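Conserved uncharacterized protein (predicted phosphoesterase COG0622) (Streptococcus pneumoniae, PDB 3CK2) probably acts as a metal-dependent phosphoesterase of the calcineurin-like superfamily, with two manganese ions in its presumed active site. Local coordinates at residues 60-64 with 65-69; 148-152 with 153-157. All coordinates share one frame; numbering follows the deposited sequence.

Contact 1 of 2, residues 60-64 with 65-69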
ATOM      1  N   ASN A  60       9.477  -8.722   6.210  1.00 19.17           N
ATOM      2  CA  ASN A  60      10.450  -9.734   6.662  1.00 18.76           C
ATOM      3  C   ASN A  60      11.928  -9.274   6.621  1.00 18.07           C
ATOM      4  O   ASN A  60      12.762  -9.839   7.331  1.00 18.90           O
ATOM      5  CB  ASN A  60      10.278 -11.050   5.913  1.00 19.28           C
ATOM      6  CG  ASN A  60      10.503 -10.925   4.415  1.00 19.26           C
ATOM      7  OD1 ASN A  60       9.860 -10.108   3.768  1.00 22.27           O
ATOM      8  ND2 ASN A  60      11.371 -11.784   3.850  1.00 15.35           N
HETATM    9  N   MSE A  61      12.227  -8.263   5.804  1.00 17.43           N
HETATM   10  CA  MSE A  61      13.577  -7.710   5.647  1.00 17.62           C
HETATM   11  C   MSE A  61      13.761  -6.442   6.491  1.00 16.99           C
HETATM   12  O   MSE A  61      14.733  -5.728   6.318  1.00 17.68           O
HETATM   13  CB  MSE A  61      13.902  -7.398   4.154  1.00 17.31           C
HETATM   14  CG  MSE A  61      13.966  -8.612   3.247  1.00 18.15           C
HETATM   15 SE   MSE A  61      15.166 -10.008   3.902  0.70 19.25          SE
HETATM   16  CE  MSE A  61      15.072 -11.335   2.502  1.00 17.62           C
ATOM     17  N   ASP A  62      12.826  -6.194   7.404  1.00 17.17           N
ATOM     18  CA  ASP A  62      12.923  -5.170   8.427  1.00 17.17           C
ATOM     19  C   ASP A  62      13.306  -5.856   9.728  1.00 16.53           C
ATOM     20  O   ASP A  62      12.526  -6.658  10.256  1.00 18.05           O
ATOM     21  CB  ASP A  62      11.575  -4.428   8.606  1.00 16.91           C
ATOM     22  CG  ASP A  62      11.232  -3.539   7.427  1.00 16.96           C
ATOM     23  OD1 ASP A  62      12.164  -2.957   6.865  1.00 15.51           O
ATOM     24  OD2 ASP A  62      10.038  -3.394   7.084  1.00 15.57           O
ATOM     25  N   PHE A  63      14.503  -5.575  10.230  1.00 15.80           N
ATOM     26  CA  PHE A  63      15.054  -6.347  11.340  1.00 15.89           C
ATOM     27  C   PHE A  63      14.964  -5.631  12.679  1.00 16.19           C
ATOM     28  O   PHE A  63      14.923  -6.283  13.703  1.00 17.14           O
ATOM     29  CB  PHE A  63      16.474  -6.805  11.030  1.00 16.00           C
ATOM     30  CG  PHE A  63      16.548  -7.717   9.829  1.00 15.75           C
ATOM     31  CD1 PHE A  63      15.883  -8.932   9.826  1.00 17.16           C
ATOM     32  CD2 PHE A  63      17.250  -7.360   8.703  1.00 15.85           C
ATOM     33  CE1 PHE A  63      15.941  -9.778   8.715  1.00 16.80           C
ATOM     34  CE2 PHE A  63      17.307  -8.222   7.589  1.00 15.35           C
ATOM     35  CZ  PHE A  63      16.649  -9.405   7.599  1.00 14.50           C
ATOM     36  N   TYR A  64      14.872  -4.301  12.638  1.00 16.38           N
ATOM     37  CA  TYR A  64      14.693  -3.476  13.803  1.00 16.52           C
ATOM     38  C   TYR A  64      13.312  -3.691  14.407  1.00 16.31           C
ATOM     39  O   TYR A  64      12.258  -3.772  13.679  1.00 16.94           O
ATOM     40  CB  TYR A  64      14.812  -1.976  13.483  1.00 16.89           C
ATOM     41  CG  TYR A  64      15.970  -1.516  12.638  1.00 16.63           C
ATOM     42  CD1 TYR A  64      17.220  -1.330  13.180  1.00 16.96           C
ATOM     43  CD2 TYR A  64      15.777  -1.167  11.307  1.00 17.39           C
ATOM     44  CE1 TYR A  64      18.272  -0.871  12.423  1.00 17.16           C
ATOM     45  CE2 TYR A  64      16.829  -0.695  10.529  1.00 17.36           C
ATOM     46  CZ  TYR A  64      18.072  -0.553  11.096  1.00 18.10           C
ATOM     47  OH  TYR A  64      19.120  -0.081  10.327  1.00 18.83           O
ATOM     48  N   ALA A  65      13.322  -3.734  15.739  1.00 15.22           N
ATOM     49  CA  ALA A  65      12.109  -3.714  16.551  1.00 14.76           C
ATOM     50  C   ALA A  65      11.379  -2.380  16.350  1.00 14.53           C
ATOM     51  O   ALA A  65      12.005  -1.317  16.155  1.00 14.94           O
ATOM     52  CB  ALA A  65      12.465  -3.933  18.048  1.00 13.52           C
ATOM     53  N   GLY A  66      10.050  -2.437  16.386  1.00 14.24           N
ATOM     54  CA  GLY A  66       9.229  -1.241  16.444  1.00 14.32           C
ATOM     55  C   GLY A  66       8.241  -1.023  15.317  1.00 14.72           C
ATOM     56  O   GLY A  66       7.503  -0.041  15.340  1.00 14.48           O
ATOM     57  N   TYR A  67       8.242  -1.889  14.307  1.00 14.99           N
ATOM     58  CA  TYR A  67       7.223  -1.815  13.285  1.00 15.40           C
ATOM     59  C   TYR A  67       6.104  -2.764  13.672  1.00 15.77           C
ATOM     60  O   TYR A  67       6.381  -3.895  14.095  1.00 16.29           O
ATOM     61  CB  TYR A  67       7.755  -2.194  11.897  1.00 14.92           C
ATOM     62  CG  TYR A  67       8.686  -1.199  11.246  1.00 14.18           C
ATOM     63  CD1 TYR A  67       8.239   0.047  10.839  1.00 15.10           C
ATOM     64  CD2 TYR A  67      10.019  -1.554  10.958  1.00 15.92           C
ATOM     65  CE1 TYR A  67       9.108   0.958  10.203  1.00 15.21           C
ATOM     66  CE2 TYR A  67      10.887  -0.680  10.321  1.00 15.69           C
ATOM     67  CZ  TYR A  67      10.430   0.584   9.940  1.00 15.11           C
ATOM     68  OH  TYR A  67      11.293   1.429   9.299  1.00 11.86           O
ATOM     69  N   PRO A  68       4.833  -2.337  13.488  1.00 16.17           N
ATOM     70  CA  PRO A  68       3.751  -3.298  13.712  1.00 16.69           C
ATOM     71  C   PRO A  68       3.624  -4.288  12.542  1.00 16.36           C
ATOM     72  O   PRO A  68       3.871  -3.941  11.385  1.00 16.17           O
ATOM     73  CB  PRO A  68       2.502  -2.400  13.818  1.00 16.89           C
ATOM     74  CG  PRO A  68       2.808  -1.284  12.886  1.00 16.43           C
ATOM     75  CD  PRO A  68       4.314  -1.028  13.056  1.00 15.71           C
ATOM     76  N   GLU A  69       3.233  -5.514  12.857  1.00 16.73           N
ATOM     77  CA  GLU A  69       2.886  -6.508  11.841  1.00 17.65           C
ATOM     78  C   GLU A  69       1.645  -6.166  11.016  1.00 17.45           C
ATOM     79  O   GLU A  69       1.610  -6.416   9.821  1.00 17.98           O
ATOM     80  CB  GLU A  69       2.660  -7.851  12.484  1.00 17.49           C
ATOM     81  CG  GLU A  69       3.967  -8.481  12.921  1.00 19.46           C
ATOM     82  CD  GLU A  69       3.783  -9.792  13.680  1.00 18.30           C
ATOM     83  OE1 GLU A  69       2.639 -10.312  13.809  1.00 19.64           O
ATOM     84  OE2 GLU A  69       4.813 -10.301  14.126  1.00 18.31           O
TER
HETATM   85  O   HOH W   1       9.693  -4.239  13.575  1.00 18.74           O

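Contact 2 of 2, residues 148-152 with 153-157. With SRT (S,R meso-tartaric acid), chain F.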
ATOM      1  N   VAL A 148      -4.792   5.511  -4.697  1.00 24.27           N
ATOM      2  CA  VAL A 148      -6.195   5.096  -4.691  1.00 24.54           C
ATOM      3  C   VAL A 148      -7.108   6.312  -4.413  1.00 24.84           C
ATOM      4  O   VAL A 148      -6.894   7.044  -3.445  1.00 23.97           O
ATOM      5  CB  VAL A 148      -6.498   3.955  -3.653  1.00 24.88           C
ATOM      6  CG1 VAL A 148      -7.956   3.436  -3.832  1.00 23.41           C
ATOM      7  CG2 VAL A 148      -5.462   2.806  -3.752  1.00 22.61           C
ATOM      8  N   GLU A 149      -8.112   6.506  -5.272  1.00 24.82           N
ATOM      9  CA  GLU A 149      -9.168   7.499  -5.017  1.00 26.12           C
ATOM     10  C   GLU A 149     -10.460   6.801  -4.593  1.00 25.74           C
ATOM     11  O   GLU A 149     -10.882   5.804  -5.182  1.00 25.68           O
ATOM     12  CB  GLU A 149      -9.321   8.414  -6.213  1.00 25.82           C
ATOM     13  CG  GLU A 149      -7.953   9.022  -6.506  1.00 28.89           C
ATOM     14  CD  GLU A 149      -7.966  10.138  -7.507  1.00 30.03           C
ATOM     15  OE1 GLU A 149      -8.292   9.848  -8.683  1.00 34.30           O
ATOM     16  OE2 GLU A 149      -7.633  11.294  -7.104  1.00 36.34           O
ATOM     17  N   ILE A 150     -11.017   7.264  -3.479  1.00 26.00           N
ATOM     18  CA  ILE A 150     -12.105   6.545  -2.828  1.00 25.96           C
ATOM     19  C   ILE A 150     -13.295   7.452  -2.731  1.00 25.76           C
ATOM     20  O   ILE A 150     -13.175   8.554  -2.228  1.00 25.80           O
ATOM     21  CB  ILE A 150     -11.747   6.027  -1.375  1.00 25.64           C
ATOM     22  CG1 ILE A 150     -10.457   5.179  -1.353  1.00 25.28           C
ATOM     23  CG2 ILE A 150     -12.924   5.254  -0.773  1.00 25.18           C
ATOM     24  CD1 ILE A 150      -9.358   5.759  -0.488  1.00 22.61           C
ATOM     25  N   ASP A 151     -14.437   6.991  -3.224  1.00 26.38           N
ATOM     26  CA  ASP A 151     -15.715   7.607  -2.855  1.00 27.36           C
ATOM     27  C   ASP A 151     -16.800   6.526  -2.725  1.00 27.23           C
ATOM     28  O   ASP A 151     -16.477   5.329  -2.765  1.00 26.61           O
ATOM     29  CB  ASP A 151     -16.091   8.784  -3.777  1.00 27.34           C
ATOM     30  CG  ASP A 151     -16.448   8.366  -5.188  1.00 28.62           C
ATOM     31  OD1 ASP A 151     -16.419   7.187  -5.535  1.00 29.97           O
ATOM     32  OD2 ASP A 151     -16.776   9.263  -5.981  1.00 35.47           O
ATOM     33  N   ASP A 152     -18.052   6.934  -2.518  1.00 27.42           N
ATOM     34  CA  ASP A 152     -19.136   5.966  -2.290  1.00 28.01           C
ATOM     35  C   ASP A 152     -19.379   5.007  -3.456  1.00 27.81           C
ATOM     36  O   ASP A 152     -19.819   3.894  -3.242  1.00 27.71           O
ATOM     37  CB  ASP A 152     -20.439   6.680  -1.904  1.00 28.84           C
ATOM     38  CG  ASP A 152     -20.442   7.138  -0.442  1.00 30.98           C
ATOM     39  OD1 ASP A 152     -20.001   6.369   0.442  1.00 34.13           O
ATOM     40  OD2 ASP A 152     -20.877   8.275  -0.169  1.00 35.93           O
ATOM     41  N   SER A 153     -19.045   5.429  -4.674  1.00 27.93           N
ATOM     42  CA  SER A 153     -19.352   4.668  -5.889  1.00 27.42           C
ATOM     43  C   SER A 153     -18.184   3.848  -6.443  1.00 26.95           C
ATOM     44  O   SER A 153     -18.397   2.809  -7.078  1.00 25.99           O
ATOM     45  CB  SER A 153     -19.827   5.640  -6.964  1.00 27.37           C
ATOM     46  OG  SER A 153     -20.902   6.407  -6.471  1.00 28.54           O
ATOM     47  N   TYR A 154     -16.968   4.320  -6.205  1.00 27.08           N
ATOM     48  CA  TYR A 154     -15.772   3.803  -6.830  1.00 26.62           C
ATOM     49  C   TYR A 154     -14.535   3.787  -5.980  1.00 25.68           C
ATOM     50  O   TYR A 154     -14.293   4.676  -5.230  1.00 26.24           O
ATOM     51  CB  TYR A 154     -15.437   4.663  -8.048  1.00 27.58           C
ATOM     52  CG  TYR A 154     -16.508   4.683  -9.081  1.00 28.26           C
ATOM     53  CD1 TYR A 154     -16.810   3.561  -9.797  1.00 29.38           C
ATOM     54  CD2 TYR A 154     -17.240   5.820  -9.316  1.00 29.08           C
ATOM     55  CE1 TYR A 154     -17.789   3.571 -10.715  1.00 28.94           C
ATOM     56  CE2 TYR A 154     -18.225   5.836 -10.235  1.00 29.40           C
ATOM     57  CZ  TYR A 154     -18.497   4.709 -10.928  1.00 29.09           C
ATOM     58  OH  TYR A 154     -19.487   4.709 -11.837  1.00 29.59           O
ATOM     59  N   PHE A 155     -13.726   2.774  -6.175  1.00 24.71           N
ATOM     60  CA  PHE A 155     -12.280   2.839  -5.956  1.00 23.98           C
ATOM     61  C   PHE A 155     -11.615   3.045  -7.326  1.00 24.05           C
ATOM     62  O   PHE A 155     -11.883   2.300  -8.273  1.00 23.45           O
ATOM     63  CB  PHE A 155     -11.702   1.531  -5.414  1.00 23.50           C
ATOM     64  CG  PHE A 155     -12.248   1.101  -4.100  1.00 22.73           C
ATOM     65  CD1 PHE A 155     -12.070   1.882  -2.965  1.00 21.96           C
ATOM     66  CD2 PHE A 155     -12.890  -0.131  -3.974  1.00 23.96           C
ATOM     67  CE1 PHE A 155     -12.538   1.457  -1.737  1.00 22.74           C
ATOM     68  CE2 PHE A 155     -13.379  -0.554  -2.735  1.00 23.93           C
ATOM     69  CZ  PHE A 155     -13.194   0.231  -1.620  1.00 22.79           C
ATOM     70  N   LYS A 156     -10.733   4.037  -7.423  1.00 24.08           N
ATOM     71  CA  LYS A 156      -9.951   4.247  -8.639  1.00 23.95           C
ATOM     72  C   LYS A 156      -8.492   4.019  -8.269  1.00 23.58           C
ATOM     73  O   LYS A 156      -7.992   4.663  -7.362  1.00 23.69           O
ATOM     74  CB  LYS A 156     -10.180   5.662  -9.213  1.00 24.09           C
ATOM     75  CG  LYS A 156      -9.268   6.018 -10.419  1.00 25.06           C
ATOM     76  CD  LYS A 156      -9.432   5.018 -11.607  1.00 26.74           C
ATOM     77  CE  LYS A 156      -8.356   5.188 -12.668  1.00 26.48           C
ATOM     78  NZ  LYS A 156      -8.222   6.629 -13.005  1.00 28.83           N
ATOM     79  N   VAL A 157      -7.831   3.071  -8.936  1.00 23.44           N
ATOM     80  CA  VAL A 157      -6.401   2.791  -8.698  1.00 22.54           C
ATOM     81  C   VAL A 157      -5.520   3.146  -9.904  1.00 22.48           C
ATOM     82  O   VAL A 157      -5.767   2.714 -11.027  1.00 22.15           O
ATOM     83  CB  VAL A 157      -6.177   1.305  -8.336  1.00 23.24           C
ATOM     84  CG1 VAL A 157      -4.677   1.023  -8.105  1.00 19.63           C
ATOM     85  CG2 VAL A 157      -7.104   0.885  -7.134  1.00 20.39           C
TER
HETATM   86  O1  SRT F 301      -7.733   6.583 -15.701  0.50 50.09           O
HETATM   87  O11 SRT F 301      -6.623   5.878 -17.475  0.50 48.69           O
HETATM   88  C1  SRT F 301      -6.708   6.566 -16.426  0.50 49.93           C
HETATM   89  C2  SRT F 301      -5.520   7.388 -15.997  0.50 49.71           C
HETATM   90  O2  SRT F 301      -5.230   7.038 -14.646  0.50 49.91           O
HETATM   91  C3  SRT F 301      -5.745   8.913 -16.026  0.50 49.99           C
HETATM   92  O3  SRT F 301      -6.847   9.253 -16.881  0.50 49.59           O
HETATM   93  C4  SRT F 301      -4.494   9.674 -16.433  0.50 50.00           C
HETATM   94  O4  SRT F 301      -4.514  10.927 -16.379  0.50 50.28           O
HETATM   95  O41 SRT F 301      -3.454   9.066 -16.783  0.50 49.37           O
HETATM   96  O   HOH W   2      -7.658   8.910 -11.158  1.00 54.60           O

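Contact 1 of 2, residues 60-64 with 65-69
The phenol ring of Y67 is met obliquely by the side chain of D62, with D62 CB 4.0 Å from Y67 CD2 and D62 CG 4.1 Å from Y67 CE2. The two side chains cross at about a right angle, the carboxylate plane turned 36° from the ring, while W51 sets its own ring nearly perpendicular to that of Y67. A third flat group, the F63 ring, carries the carbonyl carbon of M61, a selenomethionine, over one face, offset toward the rim. With CG beside the backbone N (chi1 -70°), the D62 carboxylate lies by Y67 CE2 and still accepts the backbone N-H groups of D41 and G59 at OD2 and of E43 at OD1; Y67 OH is hydrogen-bonded to L44 O. In this predicted phosphoesterase the segment begins at a metal ligand, N60, whose OD1 binds manganese together with D41, H84 and H113. The D62 side chain, about 8 Å from a bound manganese ion, thus lies in the second shell. Farther along the loop, a water bridges the backbone, donating to Y64 O at 2.6 Å and accepting from Y67 N at 2.9 Å. G66, between them, has phi 120°, where a CB would press against the carbonyl oxygen of A65.

Contact 2 of 2, residues 148-152 with 153-157
The beta hairpin of strands 145-150 and 154-160 turns here, and D151 and Y154 close its end. D151 N bonds Y154 O at 3.1 Å, almost straight at 176°. The D151 carboxylate folds back in an Asx turn: with chi1 at 69°, CG sits between the backbone N and the carbonyl carbon, bringing OD1 to S153 N and to a second donor, Y154 N. Y154 N reaches OD1 at 3.0 Å nearly along its C-O bond, whereas S153 N, at 3.3 Å, comes from above the carboxylate plane. Farther along, E149 and K156 form an antiparallel hydrogen-bonded pair, E149 N to K156 O at 2.8 Å and K156 N to E149 O at 2.9 Å. Their CB atoms lie side by side, but the charged ends stay apart and are joined by a water between E149 OE1 and K156 NZ. Bends at chi2 and chi4 carry K156 NZ to O1 of meso-tartaric acid, 2.7 Å away, with a weaker bond to its O2; D158, V166 and S171 complete that pocket. On the other face, the non-hydrogen-bonded pairs V148-V157 and I150-F155 are apolar: I150 CG2 touches F155 CE1 at 3.9 Å, and V148 CG2 meets V157 CG2 at 4.2 Å. V148, F155 and V157 of this face pack on L126 and L128 of strand 125-130, in the second sheet. Within its own sheet the hairpin lies between strands 7-12 and 172-175, backbone hydrogen bonds joining V148 and I150 to the first, F155 and V157 to the second.

In the fold
Contact 1 and contact 2 lie on opposite sides of the chain's centre, their own centres 30 Å apart, and share no element. Both are partly buried local contacts, but they are built differently. Residues 60-69 form an irregular loop between strands 54-56 and 70-75, one from each sheet, and its halves are linked by a bridging water rather than by direct hydrogen bonds. Residues 148-157 are the end of a hairpin, two strands and the turn between them, held by backbone bonds, with one apolar face buried between the sheets. Acidic side chains accept backbone N-H groups in both: D62 ties its own loop to residues 41-43, next to the metal ligand D41, and D151 its own turn. Contact 2 meets tartaric acid far from the metals.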